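Local atomic coordinates of glycerophosphodiester phosphodiesterase (Cytophaga hutchinsonii ATCC 33406, PDB entry 3CH0), a protein that belongs to the glycerophosphodiester phosphodiesterase family of enzymes and is built around a TIM-barrel type of fold. Residues I3-F9 with I250-I254; E41-V45 with V54-T58; K138-D144 with S175-A180; A215-V221 with G236-W242. One frame throughout, in Å; residues are numbered along the deposited sequence.

Interaction 1. Residues I3-F9 with I250-I254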
loop_
_atom_site.group_PDB
_atom_site.type_symbol
_atom_site.label_atom_id
_atom_site.label_comp_id
_atom_site.label_asym_id
_atom_site.label_seq_id
_atom_site.Cartn_x
_atom_site.Cartn_y
_atom_site.Cartn_z
ATOM N N ILE A 3 18.639 -13.543 4.106
ATOM C CA ILE A 3 18.790 -12.131 4.453
ATOM C C ILE A 3 18.731 -11.993 5.977
ATOM O O ILE A 3 17.764 -12.387 6.594
ATOM C CB ILE A 3 17.695 -11.226 3.817
ATOM C CG1 ILE A 3 17.845 -11.239 2.306
ATOM C CG2 ILE A 3 17.838 -9.782 4.340
ATOM C CD1 ILE A 3 16.712 -10.542 1.557
ATOM N N GLN A 4 19.770 -11.415 6.570
ATOM C CA GLN A 4 19.751 -11.171 8.017
ATOM C C GLN A 4 19.030 -9.856 8.320
ATOM O O GLN A 4 19.380 -8.807 7.757
ATOM C CB GLN A 4 21.188 -11.123 8.565
ATOM C CG GLN A 4 22.006 -12.389 8.257
ATOM C CD GLN A 4 21.407 -13.620 8.906
ATOM O OE1 GLN A 4 21.352 -13.718 10.137
ATOM N NE2 GLN A 4 20.940 -14.565 8.085
ATOM N N VAL A 5 18.057 -9.912 9.222
ATOM C CA VAL A 5 17.308 -8.701 9.636
ATOM C C VAL A 5 17.458 -8.419 11.140
ATOM O O VAL A 5 17.458 -9.368 11.941
ATOM C CB VAL A 5 15.795 -8.782 9.295
ATOM C CG1 VAL A 5 15.578 -8.907 7.790
ATOM C CG2 VAL A 5 15.144 -9.941 10.016
ATOM N N PRO A 6 17.544 -7.129 11.523
ATOM C CA PRO A 6 17.577 -6.756 12.933
ATOM C C PRO A 6 16.267 -7.047 13.636
ATOM O O PRO A 6 15.237 -7.320 13.000
ATOM C CB PRO A 6 17.845 -5.246 12.899
ATOM C CG PRO A 6 17.394 -4.789 11.593
ATOM C CD PRO A 6 17.618 -5.933 10.650
ATOM N N ALA A 7 16.302 -6.947 14.959
ATOM C CA ALA A 7 15.120 -7.118 15.775
ATOM C C ALA A 7 14.085 -6.066 15.382
ATOM O O ALA A 7 14.413 -4.897 15.115
ATOM C CB ALA A 7 15.465 -6.991 17.257
ATOM N N SER A 8 12.836 -6.503 15.320
ATOM C CA SER A 8 11.713 -5.614 15.064
ATOM C C SER A 8 11.668 -5.046 13.646
ATOM O O SER A 8 10.948 -4.087 13.440
ATOM C CB SER A 8 11.708 -4.455 16.061
ATOM O OG SER A 8 11.696 -4.969 17.399
ATOM N N PHE A 9 12.407 -5.641 12.719
ATOM C CA PHE A 9 12.398 -5.200 11.318
ATOM C C PHE A 9 11.018 -5.458 10.689
ATOM O O PHE A 9 10.427 -6.545 10.914
ATOM C CB PHE A 9 13.466 -5.983 10.577
ATOM C CG PHE A 9 13.856 -5.370 9.242
ATOM C CD1 PHE A 9 14.679 -4.262 9.180
ATOM C CD2 PHE A 9 13.387 -5.908 8.048
ATOM C CE1 PHE A 9 15.066 -3.734 7.944
ATOM C CE2 PHE A 9 13.780 -5.375 6.825
ATOM C CZ PHE A 9 14.609 -4.307 6.766
ATOM N N ILE A 250 18.192 -4.810 -0.687
ATOM C CA ILE A 250 17.651 -4.957 0.683
ATOM C C ILE A 250 18.809 -4.993 1.680
ATOM O O ILE A 250 18.797 -4.311 2.712
ATOM C CB ILE A 250 16.774 -6.223 0.797
ATOM C CG1 ILE A 250 15.452 -6.004 0.041
ATOM C CG2 ILE A 250 16.511 -6.586 2.250
ATOM C CD1 ILE A 250 14.596 -7.259 -0.236
ATOM N N GLU A 251 19.828 -5.772 1.333
ATOM C CA GLU A 251 21.008 -5.871 2.214
ATOM C C GLU A 251 21.728 -4.526 2.356
ATOM O O GLU A 251 22.137 -4.159 3.498
ATOM C CB GLU A 251 21.930 -6.984 1.706
ATOM C CG GLU A 251 21.381 -8.361 2.040
ATOM C CD GLU A 251 22.164 -9.519 1.417
ATOM O OE1 GLU A 251 22.781 -9.324 0.328
ATOM O OE2 GLU A 251 22.102 -10.614 2.020
ATOM N N THR A 252 21.902 -3.781 1.275
ATOM C CA THR A 252 22.494 -2.431 1.346
ATOM C C THR A 252 21.675 -1.547 2.281
ATOM O O THR A 252 22.218 -0.954 3.208
ATOM C CB THR A 252 22.613 -1.785 0.001
ATOM O OG1 THR A 252 23.609 -2.518 -0.762
ATOM C CG2 THR A 252 23.044 -0.281 0.096
ATOM N N LEU A 253 20.371 -1.552 2.105
ATOM C CA LEU A 253 19.538 -0.715 2.974
ATOM C C LEU A 253 19.565 -1.103 4.462
ATOM O O LEU A 253 19.556 -0.222 5.337
ATOM C CB LEU A 253 18.093 -0.729 2.462
ATOM C CG LEU A 253 17.929 -0.023 1.131
ATOM C CD1 LEU A 253 16.601 -0.416 0.449
ATOM C CD2 LEU A 253 18.059 1.509 1.334
ATOM N N ILE A 254 19.545 -2.395 4.740
ATOM C CA ILE A 254 19.645 -2.881 6.099
ATOM C C ILE A 254 20.962 -2.361 6.715
ATOM O O ILE A 254 20.962 -1.842 7.832
ATOM C CB ILE A 254 19.577 -4.403 6.154
ATOM C CG1 ILE A 254 18.129 -4.878 5.820
ATOM C CG2 ILE A 254 20.033 -4.924 7.563
ATOM C CD1 ILE A 254 17.964 -6.348 5.634
HETATM O O HOH W 1 22.056 -10.466 4.794
#
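I254 pushes its side chain into the bend of the N-terminal segment, and each of its branches overlaps something different. CG1 packs obliquely on the CZ end of the F9 ring, 3.7 Å from F9 CZ, with the two side chains running at about a right angle. CG2 meets the P6 ring, where I254 CG2 lies 4.0 Å from P6 CD. The end of the chain goes furthest: I254 CD1 reaches within 3.7 Å of I3 CG2 and 3.5 Å of the backbone oxygen Q4 O, with V5 CG1 a little beyond. With CG1 turned opposite the carbonyl carbon (chi1 -71°) and the rest of the chain extended, CD1 is carried out from the helix into this group. One turn earlier, I250 CG2 packs against both branches of I3, 4.0 Å from I3 CD1 and the same from I3 CG2. F9 keeps CG opposite its own backbone N (chi1 -163°), which points the ring at I254 CG1, and a type II turn from P6 to F9 doubles the chain back so that the proline and the phenylalanine both point toward I254.

The polar link is indirect. A water accepts from Q4 N and donates to the carboxylate of E251, 2.8 Å from E251 OE2, tying the helix to the extended backbone beside the apolar packing. F9 and I250 both also pack on I261 of strand 260-263. The chain's N-terminal lead-in thus packs against helix 247-256, the last helix of the barrel, just before entering strand 10-13. That strand pairs in parallel with 260-263, so the packing sits where first and last strands close a TIM barrel.

Interaction 2. Residues E41-V45 with V54-T58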
loop_
_atom_site.group_PDB
_atom_site.type_symbol
_atom_site.label_atom_id
_atom_site.label_comp_id
_atom_site.label_asym_id
_atom_site.label_seq_id
_atom_site.Cartn_x
_atom_site.Cartn_y
_atom_site.Cartn_z
ATOM N N GLU A 41 0.924 -4.620 2.937
ATOM C CA GLU A 41 0.900 -3.295 2.367
ATOM C C GLU A 41 -0.126 -3.280 1.200
ATOM O O GLU A 41 -0.248 -4.243 0.422
ATOM C CB GLU A 41 2.294 -2.871 1.909
ATOM C CG GLU A 41 2.432 -1.420 1.445
ATOM C CD GLU A 41 1.844 -1.113 0.092
ATOM O OE1 GLU A 41 1.629 -2.000 -0.783
ATOM O OE2 GLU A 41 1.608 0.087 -0.197
ATOM N N PHE A 42 -0.919 -2.222 1.081
ATOM C CA PHE A 42 -1.977 -2.224 0.091
ATOM C C PHE A 42 -2.515 -0.813 -0.061
ATOM O O PHE A 42 -2.165 0.080 0.673
ATOM C CB PHE A 42 -3.123 -3.174 0.489
ATOM C CG PHE A 42 -3.605 -2.921 1.888
ATOM C CD1 PHE A 42 -2.993 -3.528 2.969
ATOM C CD2 PHE A 42 -4.688 -2.053 2.142
ATOM C CE1 PHE A 42 -3.367 -3.259 4.250
ATOM C CE2 PHE A 42 -5.069 -1.751 3.430
ATOM C CZ PHE A 42 -4.420 -2.359 4.485
ATOM N N ASP A 43 -3.387 -0.642 -1.050
ATOM C CA ASP A 43 -3.886 0.651 -1.523
ATOM C C ASP A 43 -5.390 0.651 -1.453
ATOM O O ASP A 43 -6.019 -0.380 -1.668
ATOM C CB ASP A 43 -3.471 0.765 -2.959
ATOM C CG ASP A 43 -2.000 0.555 -3.160
ATOM O OD1 ASP A 43 -1.246 1.377 -2.625
ATOM O OD2 ASP A 43 -1.555 -0.355 -3.907
ATOM N N LEU A 44 -5.969 1.815 -1.116
ATOM C CA LEU A 44 -7.397 1.953 -0.914
ATOM C C LEU A 44 -7.992 3.077 -1.725
ATOM O O LEU A 44 -7.427 4.190 -1.825
ATOM C CB LEU A 44 -7.730 2.195 0.555
ATOM C CG LEU A 44 -7.147 1.203 1.574
ATOM C CD1 LEU A 44 -7.322 1.634 3.032
ATOM C CD2 LEU A 44 -7.784 -0.172 1.338
ATOM N N VAL A 45 -9.135 2.738 -2.323
ATOM C CA VAL A 45 -9.980 3.671 -3.089
ATOM C C VAL A 45 -11.434 3.440 -2.673
ATOM O O VAL A 45 -11.706 2.581 -1.828
ATOM C CB VAL A 45 -9.745 3.606 -4.578
ATOM C CG1 VAL A 45 -8.228 3.698 -4.922
ATOM C CG2 VAL A 45 -10.405 2.301 -5.145
ATOM N N VAL A 54 -9.885 -2.363 -2.196
ATOM C CA VAL A 54 -8.428 -2.493 -2.283
ATOM C C VAL A 54 -8.001 -2.405 -3.736
ATOM O O VAL A 54 -8.404 -3.233 -4.556
ATOM C CB VAL A 54 -7.900 -3.800 -1.655
ATOM C CG1 VAL A 54 -6.350 -3.782 -1.541
ATOM C CG2 VAL A 54 -8.479 -4.027 -0.270
ATOM N N SER A 55 -7.289 -1.327 -4.104
ATOM C CA SER A 55 -6.914 -1.067 -5.474
ATOM C C SER A 55 -5.832 0.001 -5.518
ATOM O O SER A 55 -5.954 1.013 -4.836
ATOM C CB SER A 55 -8.132 -0.537 -6.249
ATOM O OG SER A 55 -7.805 -0.401 -7.606
ATOM N N HIS A 56 -4.815 -0.228 -6.334
ATOM C CA HIS A 56 -3.735 0.770 -6.495
ATOM C C HIS A 56 -4.207 2.049 -7.152
ATOM O O HIS A 56 -3.695 3.145 -6.873
ATOM C CB HIS A 56 -2.580 0.190 -7.318
ATOM C CG HIS A 56 -1.457 1.143 -7.484
ATOM N ND1 HIS A 56 -1.296 1.914 -8.618
ATOM C CD2 HIS A 56 -0.516 1.563 -6.607
ATOM C CE1 HIS A 56 -0.252 2.714 -8.442
ATOM N NE2 HIS A 56 0.227 2.530 -7.221
ATOM N N ASP A 57 -5.165 1.941 -8.066
ATOM C CA ASP A 57 -5.695 3.082 -8.848
ATOM C C ASP A 57 -7.178 3.188 -8.650
ATOM O O ASP A 57 -7.877 2.220 -8.312
ATOM C CB ASP A 57 -5.316 2.941 -10.312
ATOM C CG ASP A 57 -3.831 3.160 -10.521
ATOM O OD1 ASP A 57 -3.348 4.351 -10.532
ATOM O OD2 ASP A 57 -3.110 2.141 -10.579
ATOM N N THR A 58 -7.692 4.391 -8.886
ATOM C CA THR A 58 -9.105 4.670 -8.891
ATOM C C THR A 58 -9.787 4.229 -10.190
ATOM O O THR A 58 -10.946 4.552 -10.350
ATOM C CB THR A 58 -9.393 6.148 -8.645
ATOM O OG1 THR A 58 -8.748 6.898 -9.671
ATOM C CG2 THR A 58 -8.806 6.566 -7.287
#
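The imidazole of H56 has a carboxylate at each of two edges. On the CD2 edge, near the ring plane, D43 OD2 comes within 3.5 Å of H56 CD2; the two side chains run side by side in the same direction, with carboxylate and ring planes 81° apart. On the ND1 edge, H56 ND1 donates a nearly straight bond of 2.7 Å to D57 OD2, which lies close to the ring plane but is itself approached from above its carboxylate. This bond fixes the ring's rotation and leaves NE2 to reach a bound citric acid. D43 OD2 has its own stronger partner, N24. The F42 ring takes L44 CD2 at its edge, while V54 CG1 packs on F42 CB at 3.9 Å.

Backbone pairing is brief. L44 and V54 form an antiparallel non-hydrogen-bonded pair, and S55 N donates to D43 O at 2.9 Å. After that the chain turns off: S55 OG gives a 2.7 Å bond to D57 O, in the carbonyl plane on a lone pair, and also meets K114. V45 fills the inside of this bend, its CG1 resting 3.8 Å from T58 CG2.

Strands 39-46 and 52-54 make a beta hairpin whose second arm breaks away beyond S55, bringing H56 to the C-terminal end of a barrel strand, where a TIM barrel typically has its pocket and where the citric acid lies.

Interaction 3. Residues K138-D144 with S175-A180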
loop_
_atom_site.group_PDB
_atom_site.type_symbol
_atom_site.label_atom_id
_atom_site.label_comp_id
_atom_site.label_asym_id
_atom_site.label_seq_id
_atom_site.Cartn_x
_atom_site.Cartn_y
_atom_site.Cartn_z
ATOM N N LYS A 138 -5.147 6.575 -1.585
ATOM C CA LYS A 138 -4.822 7.034 -2.901
ATOM C C LYS A 138 -5.611 8.265 -3.381
ATOM O O LYS A 138 -6.386 8.191 -4.314
ATOM C CB LYS A 138 -4.985 5.865 -3.894
ATOM C CG LYS A 138 -3.932 4.788 -3.735
ATOM C CD LYS A 138 -2.552 5.227 -4.242
ATOM C CE LYS A 138 -1.484 4.151 -4.400
ATOM N NZ LYS A 138 -0.069 4.735 -4.674
ATOM N N SER A 139 -5.346 9.396 -2.722
ATOM C CA SER A 139 -6.009 10.673 -3.020
ATOM C C SER A 139 -4.986 11.613 -3.662
ATOM O O SER A 139 -3.767 11.562 -3.341
ATOM C CB SER A 139 -6.600 11.316 -1.754
ATOM O OG SER A 139 -5.591 11.480 -0.759
ATOM N N THR A 140 -5.508 12.483 -4.519
ATOM C CA THR A 140 -4.770 13.619 -5.023
ATOM C C THR A 140 -5.753 14.797 -5.090
ATOM O O THR A 140 -6.960 14.622 -5.219
ATOM C CB THR A 140 -4.167 13.417 -6.429
ATOM O OG1 THR A 140 -5.182 13.452 -7.420
ATOM C CG2 THR A 140 -3.356 12.107 -6.514
ATOM N N VAL A 141 -5.203 16.002 -4.971
ATOM C CA VAL A 141 -6.013 17.223 -5.043
ATOM C C VAL A 141 -6.867 17.278 -6.294
ATOM O O VAL A 141 -8.012 17.660 -6.253
ATOM C CB VAL A 141 -5.111 18.492 -4.983
ATOM C CG1 VAL A 141 -5.932 19.777 -5.219
ATOM C CG2 VAL A 141 -4.380 18.531 -3.666
ATOM N N GLU A 142 -6.265 16.895 -7.418
ATOM C CA GLU A 142 -6.956 16.970 -8.707
ATOM C C GLU A 142 -8.073 15.954 -8.802
ATOM O O GLU A 142 -9.010 16.151 -9.600
ATOM C CB GLU A 142 -5.954 16.778 -9.848
ATOM C CG GLU A 142 -4.878 17.890 -9.945
ATOM C CD GLU A 142 -3.634 17.754 -9.016
ATOM O OE1 GLU A 142 -3.458 16.730 -8.287
ATOM O OE2 GLU A 142 -2.784 18.691 -9.080
ATOM N N GLY A 143 -8.018 14.887 -7.996
ATOM C CA GLY A 143 -9.026 13.843 -8.040
ATOM C C GLY A 143 -10.292 14.006 -7.237
ATOM O O GLY A 143 -11.240 13.274 -7.400
ATOM N N ASP A 144 -10.276 14.977 -6.300
ATOM C CA ASP A 144 -11.409 15.178 -5.440
ATOM C C ASP A 144 -12.689 15.352 -6.275
ATOM O O ASP A 144 -12.755 16.154 -7.218
ATOM C CB ASP A 144 -11.285 16.444 -4.584
ATOM C CG ASP A 144 -10.243 16.362 -3.474
ATOM O OD1 ASP A 144 -9.486 15.370 -3.332
ATOM O OD2 ASP A 144 -10.173 17.364 -2.700
ATOM N N SER A 175 0.231 7.830 3.022
ATOM C CA SER A 175 -0.227 8.593 1.876
ATOM C C SER A 175 0.860 9.513 1.362
ATOM O O SER A 175 1.707 9.977 2.119
ATOM C CB SER A 175 -1.482 9.435 2.193
ATOM O OG SER A 175 -2.110 9.926 1.031
ATOM N N PHE A 176 0.794 9.786 0.052
ATOM C CA PHE A 176 1.557 10.892 -0.511
ATOM C C PHE A 176 0.885 12.227 -0.253
ATOM O O PHE A 176 1.536 13.311 -0.437
ATOM C CB PHE A 176 1.657 10.760 -2.032
ATOM C CG PHE A 176 2.624 9.736 -2.499
ATOM C CD1 PHE A 176 3.977 10.011 -2.572
ATOM C CD2 PHE A 176 2.206 8.518 -2.920
ATOM C CE1 PHE A 176 4.872 9.064 -3.003
ATOM C CE2 PHE A 176 3.120 7.581 -3.380
ATOM C CZ PHE A 176 4.460 7.853 -3.373
ATOM N N ASP A 177 -0.423 12.198 0.001
ATOM C CA ASP A 177 -1.282 13.409 0.037
ATOM C C ASP A 177 -1.176 13.976 1.431
ATOM O O ASP A 177 -1.754 13.428 2.352
ATOM C CB ASP A 177 -2.720 13.043 -0.300
ATOM C CG ASP A 177 -3.616 14.241 -0.495
ATOM O OD1 ASP A 177 -3.215 15.376 -0.128
ATOM O OD2 ASP A 177 -4.707 14.026 -1.021
ATOM N N VAL A 178 -0.406 15.070 1.604
ATOM C CA VAL A 178 -0.269 15.701 2.916
ATOM C C VAL A 178 -1.610 16.067 3.547
ATOM O O VAL A 178 -1.746 16.085 4.753
ATOM C CB VAL A 178 0.695 16.893 2.860
ATOM C CG1 VAL A 178 2.126 16.395 2.603
ATOM C CG2 VAL A 178 0.247 17.952 1.840
ATOM N N ARG A 179 -2.624 16.330 2.738
ATOM C CA ARG A 179 -3.945 16.697 3.260
ATOM C C ARG A 179 -4.541 15.523 4.000
ATOM O O ARG A 179 -5.248 15.699 5.014
ATOM C CB ARG A 179 -4.891 17.057 2.132
ATOM C CG ARG A 179 -4.418 18.216 1.190
ATOM C CD ARG A 179 -5.395 18.454 0.056
ATOM N NE ARG A 179 -5.638 17.201 -0.685
ATOM C CZ ARG A 179 -6.699 16.948 -1.430
ATOM N NH1 ARG A 179 -7.645 17.859 -1.601
ATOM N NH2 ARG A 179 -6.859 15.746 -1.987
ATOM N N ALA A 180 -4.407 14.321 3.444
ATOM C CA ALA A 180 -4.953 13.125 4.090
ATOM C C ALA A 180 -4.165 12.877 5.404
ATOM O O ALA A 180 -4.758 12.548 6.446
ATOM C CB ALA A 180 -4.835 11.896 3.171
#
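D177 OD2 is gripped by two donors from different sides. S139 OG, across the contact, reaches it at 2.7 Å on the anti side of the carboxylate, and R179 NH2 takes the syn lone pair at 2.9 Å. The other oxygen, D177 OD1, accepts from R179 NE in the guanidinium plane and, from above the carboxylate, from the backbone R179 N at 3.1 Å. The same aspartate therefore caps the helix at its N-cap position and holds the arginine side-on.

R179 then uses its far end for a second carboxylate. NH1 meets D144 OD2 at 2.8 Å and NH2 meets D144 OD1 at 3.0 Å, an end-on pair of nearly straight bonds with the two planes only 17° apart. NH2 thus serves both aspartates, and the guanidinium is held flat by them at two edges. A bend at chi3 (-55°) swings the arginine back beside D177, within its own turn of helix. V141 closes over one face: V141 CG2 stands 3.5 Å from R179 NE, crossing the side chain at about a right angle. A single positive group between two acidic ones would be expected to keep both carboxylates ionised.

Upstream, S175 OG accepts from D177 N in an ST turn and is also hydrogen-bonded to I137 O. The contact lies at the C-terminal ends of the parallel neighbours 132-137 and 171-175, joining the loop after the first to the start of helix 178-187, while I151 of helix 151-164 packs against S139, D177 and R179.

Interaction 4. Residues A215-V221 with G236-W242. With EDO (1,2-ethanediol), chain E; EDO (1,2-ethanediol), chain D.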
loop_
_atom_site.group_PDB
_atom_site.type_symbol
_atom_site.label_atom_id
_atom_site.label_comp_id
_atom_site.label_asym_id
_atom_site.label_seq_id
_atom_site.Cartn_x
_atom_site.Cartn_y
_atom_site.Cartn_z
ATOM N N ALA A 215 4.881 8.843 12.175
ATOM C CA ALA A 215 5.566 7.669 12.672
ATOM C C ALA A 215 6.674 7.096 11.752
ATOM O O ALA A 215 7.718 6.602 12.233
ATOM C CB ALA A 215 4.575 6.552 13.005
ATOM N N VAL A 216 6.370 7.114 10.449
ATOM C CA VAL A 216 7.203 6.463 9.454
ATOM C C VAL A 216 7.485 7.469 8.355
ATOM O O VAL A 216 6.580 8.189 7.941
ATOM C CB VAL A 216 6.538 5.191 8.896
ATOM C CG1 VAL A 216 7.324 4.568 7.774
ATOM C CG2 VAL A 216 6.297 4.177 10.001
ATOM N N TYR A 217 8.750 7.506 7.928
ATOM C CA TYR A 217 9.152 8.202 6.741
ATOM C C TYR A 217 9.365 7.111 5.682
ATOM O O TYR A 217 10.131 6.159 5.894
ATOM C CB TYR A 217 10.445 8.985 6.991
ATOM C CG TYR A 217 10.821 9.908 5.887
ATOM C CD1 TYR A 217 10.130 11.101 5.665
ATOM C CD2 TYR A 217 11.844 9.580 5.033
ATOM C CE1 TYR A 217 10.443 11.953 4.633
ATOM C CE2 TYR A 217 12.166 10.416 4.018
ATOM C CZ TYR A 217 11.491 11.632 3.823
ATOM O OH TYR A 217 11.773 12.517 2.793
ATOM N N SER A 218 8.689 7.229 4.554
ATOM C CA SER A 218 8.632 6.124 3.577
ATOM C C SER A 218 8.947 6.692 2.181
ATOM O O SER A 218 8.036 6.960 1.392
ATOM C CB SER A 218 7.258 5.444 3.634
ATOM O OG SER A 218 7.226 4.277 2.857
ATOM N N PRO A 219 10.252 6.859 1.857
ATOM C CA PRO A 219 10.690 7.387 0.580
ATOM C C PRO A 219 10.991 6.326 -0.479
ATOM O O PRO A 219 11.301 5.197 -0.143
ATOM C CB PRO A 219 12.012 8.059 0.976
ATOM C CG PRO A 219 12.571 7.088 1.979
ATOM C CD PRO A 219 11.389 6.592 2.760
ATOM N N ASP A 220 10.860 6.749 -1.737
ATOM C CA ASP A 220 11.408 6.002 -2.872
ATOM C C ASP A 220 12.851 5.660 -2.517
ATOM O O ASP A 220 13.633 6.542 -2.067
ATOM C CB ASP A 220 11.315 6.912 -4.077
ATOM C CG ASP A 220 11.663 6.244 -5.379
ATOM O OD1 ASP A 220 12.610 5.495 -5.418
ATOM O OD2 ASP A 220 11.043 6.590 -6.405
ATOM N N VAL A 221 13.196 4.391 -2.699
ATOM C CA VAL A 221 14.520 3.903 -2.369
ATOM C C VAL A 221 15.639 4.772 -2.948
ATOM O O VAL A 221 16.688 4.922 -2.300
ATOM C CB VAL A 221 14.669 2.429 -2.773
ATOM C CG1 VAL A 221 14.460 2.253 -4.266
ATOM C CG2 VAL A 221 16.026 1.885 -2.313
ATOM N N GLY A 236 12.710 10.379 15.896
ATOM C CA GLY A 236 11.867 9.326 16.407
ATOM C C GLY A 236 11.059 8.617 15.312
ATOM O O GLY A 236 10.199 7.801 15.615
HETATM N N MSE A 237 11.399 8.877 14.044
HETATM C CA MSE A 237 10.723 8.214 12.897
HETATM C C MSE A 237 11.415 6.919 12.554
HETATM O O MSE A 237 12.632 6.807 12.707
HETATM C CB MSE A 237 10.756 9.079 11.655
HETATM C CG MSE A 237 9.901 10.279 11.810
HETATM SE SE MSE A 237 9.747 11.284 10.192
HETATM C CE MSE A 237 11.488 11.931 10.203
ATOM N N ARG A 238 10.645 5.959 12.038
ATOM C CA ARG A 238 11.186 4.788 11.393
ATOM C C ARG A 238 11.217 5.055 9.897
ATOM O O ARG A 238 10.451 5.876 9.395
ATOM C CB ARG A 238 10.349 3.573 11.667
ATOM C CG ARG A 238 10.559 3.176 13.167
ATOM C CD ARG A 238 9.717 2.062 13.623
ATOM N NE ARG A 238 8.341 2.499 13.730
ATOM C CZ ARG A 238 7.344 2.118 12.925
ATOM N NH1 ARG A 238 7.577 1.243 11.937
ATOM N NH2 ARG A 238 6.105 2.595 13.139
ATOM N N VAL A 239 12.181 4.444 9.245
ATOM C CA VAL A 239 12.413 4.637 7.810
ATOM C C VAL A 239 12.182 3.320 7.060
ATOM O O VAL A 239 12.856 2.327 7.297
ATOM C CB VAL A 239 13.827 5.183 7.496
ATOM C CG1 VAL A 239 13.980 5.390 5.953
ATOM C CG2 VAL A 239 14.046 6.506 8.277
ATOM N N ILE A 240 11.195 3.320 6.156
ATOM C CA ILE A 240 10.745 2.133 5.437
ATOM C C ILE A 240 10.595 2.454 3.949
ATOM O O ILE A 240 9.556 2.949 3.523
ATOM C CB ILE A 240 9.411 1.576 5.991
ATOM C CG1 ILE A 240 9.554 1.335 7.505
ATOM C CG2 ILE A 240 9.032 0.287 5.307
ATOM C CD1 ILE A 240 8.310 0.763 8.154
ATOM N N PRO A 241 11.664 2.222 3.173
ATOM C CA PRO A 241 11.615 2.563 1.756
ATOM C C PRO A 241 10.902 1.539 0.883
ATOM O O PRO A 241 10.675 0.399 1.291
ATOM C CB PRO A 241 13.074 2.627 1.343
ATOM C CG PRO A 241 13.855 2.040 2.398
ATOM C CD PRO A 241 12.993 1.741 3.588
ATOM N N TRP A 242 10.618 1.993 -0.335
ATOM C CA TRP A 242 9.888 1.200 -1.326
ATOM C C TRP A 242 10.432 1.477 -2.716
ATOM O O TRP A 242 11.085 2.488 -2.879
ATOM C CB TRP A 242 8.391 1.598 -1.307
ATOM C CG TRP A 242 8.164 3.098 -1.429
ATOM C CD1 TRP A 242 8.048 3.997 -0.396
ATOM C CD2 TRP A 242 8.069 3.879 -2.629
ATOM N NE1 TRP A 242 7.848 5.247 -0.876
ATOM C CE2 TRP A 242 7.873 5.215 -2.247
ATOM C CE3 TRP A 242 8.118 3.583 -4.005
ATOM C CZ2 TRP A 242 7.746 6.239 -3.199
ATOM C CZ3 TRP A 242 7.986 4.611 -4.934
ATOM C CH2 TRP A 242 7.773 5.920 -4.528
HETATM C C1 EDO E . 11.700 2.356 -6.235
HETATM O O1 EDO E . 10.443 1.788 -6.543
HETATM C C2 EDO E . 12.437 2.791 -7.504
HETATM O O2 EDO E . 12.061 4.112 -7.892
HETATM C C1 EDO D . 12.620 9.634 -6.911
HETATM O O1 EDO D . 12.444 11.029 -7.212
HETATM C C2 EDO D . 12.520 8.822 -8.184
HETATM O O2 EDO D . 12.929 7.475 -8.055
HETATM O O HOH W 2 7.987 5.890 14.859
#
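With CG set between its backbone N and carbonyl carbon (chi1 52°), W242 folds its indole back over the P219-D220 backbone. D220 CA sits over the six-membered ring in a CH-pi contact, 3.7 Å from the centroid, and the ring's own donor is used too: W242 NE1 binds S218 O at 2.8 Å, with that oxygen at the indole edge and the donor above the carbonyl plane. S218 turns OG opposite its backbone N (chi1 -172°), which lets S218 OG donate to I240 O at 2.8 Å, almost in line with the carbonyl.

The backbones run as a parallel ladder, with V216 beside R238 and Y217 beside V239. Bonds alternate from R238 N to A215 O, Y217 N to R238 O and I240 N to Y217 O, and past the strands V221 N still holds W242 O at 2.8 Å. V216 CG2 lies over one face of the R238 guanidinium, 3.5 Å from R238 NH2, whereas V216 CG1 meets I240. On the Y217 side of the sheet, selenomethionine M237 places SE 4.0 Å from Y217 CB.

At the far end each D220 oxygen takes a 1,2-ethanediol, OD2 at 2.7 Å from O2 of the chain D molecule. Helix 226-234 ends in a Schellman motif at G236, completing a beta-alpha-beta crossover between adjacent TIM-barrel strands, with W242 beside a bound citric acid.

In the fold
Interaction 2 is the most buried of the four, near the chain's centre; interaction 1 lies furthest out, its centre about 20 Å from the centre of the chain, and interactions 3 and 4 are intermediate. Interactions 2 and 4 both belong to the main sheet, one through a short antiparallel pairing and the other through a parallel ladder. By contrast, interaction 1 is apolar packing against a helix, and interaction 3 relies on charge between loop and helix start. They join up through single residues: L253 of 250-254 packs on V221 and P241 of interaction 4, K138 touches D43 and H56 of interaction 2, and F176 meets W242. H56, K138 and W242 all approach the bound citric acid.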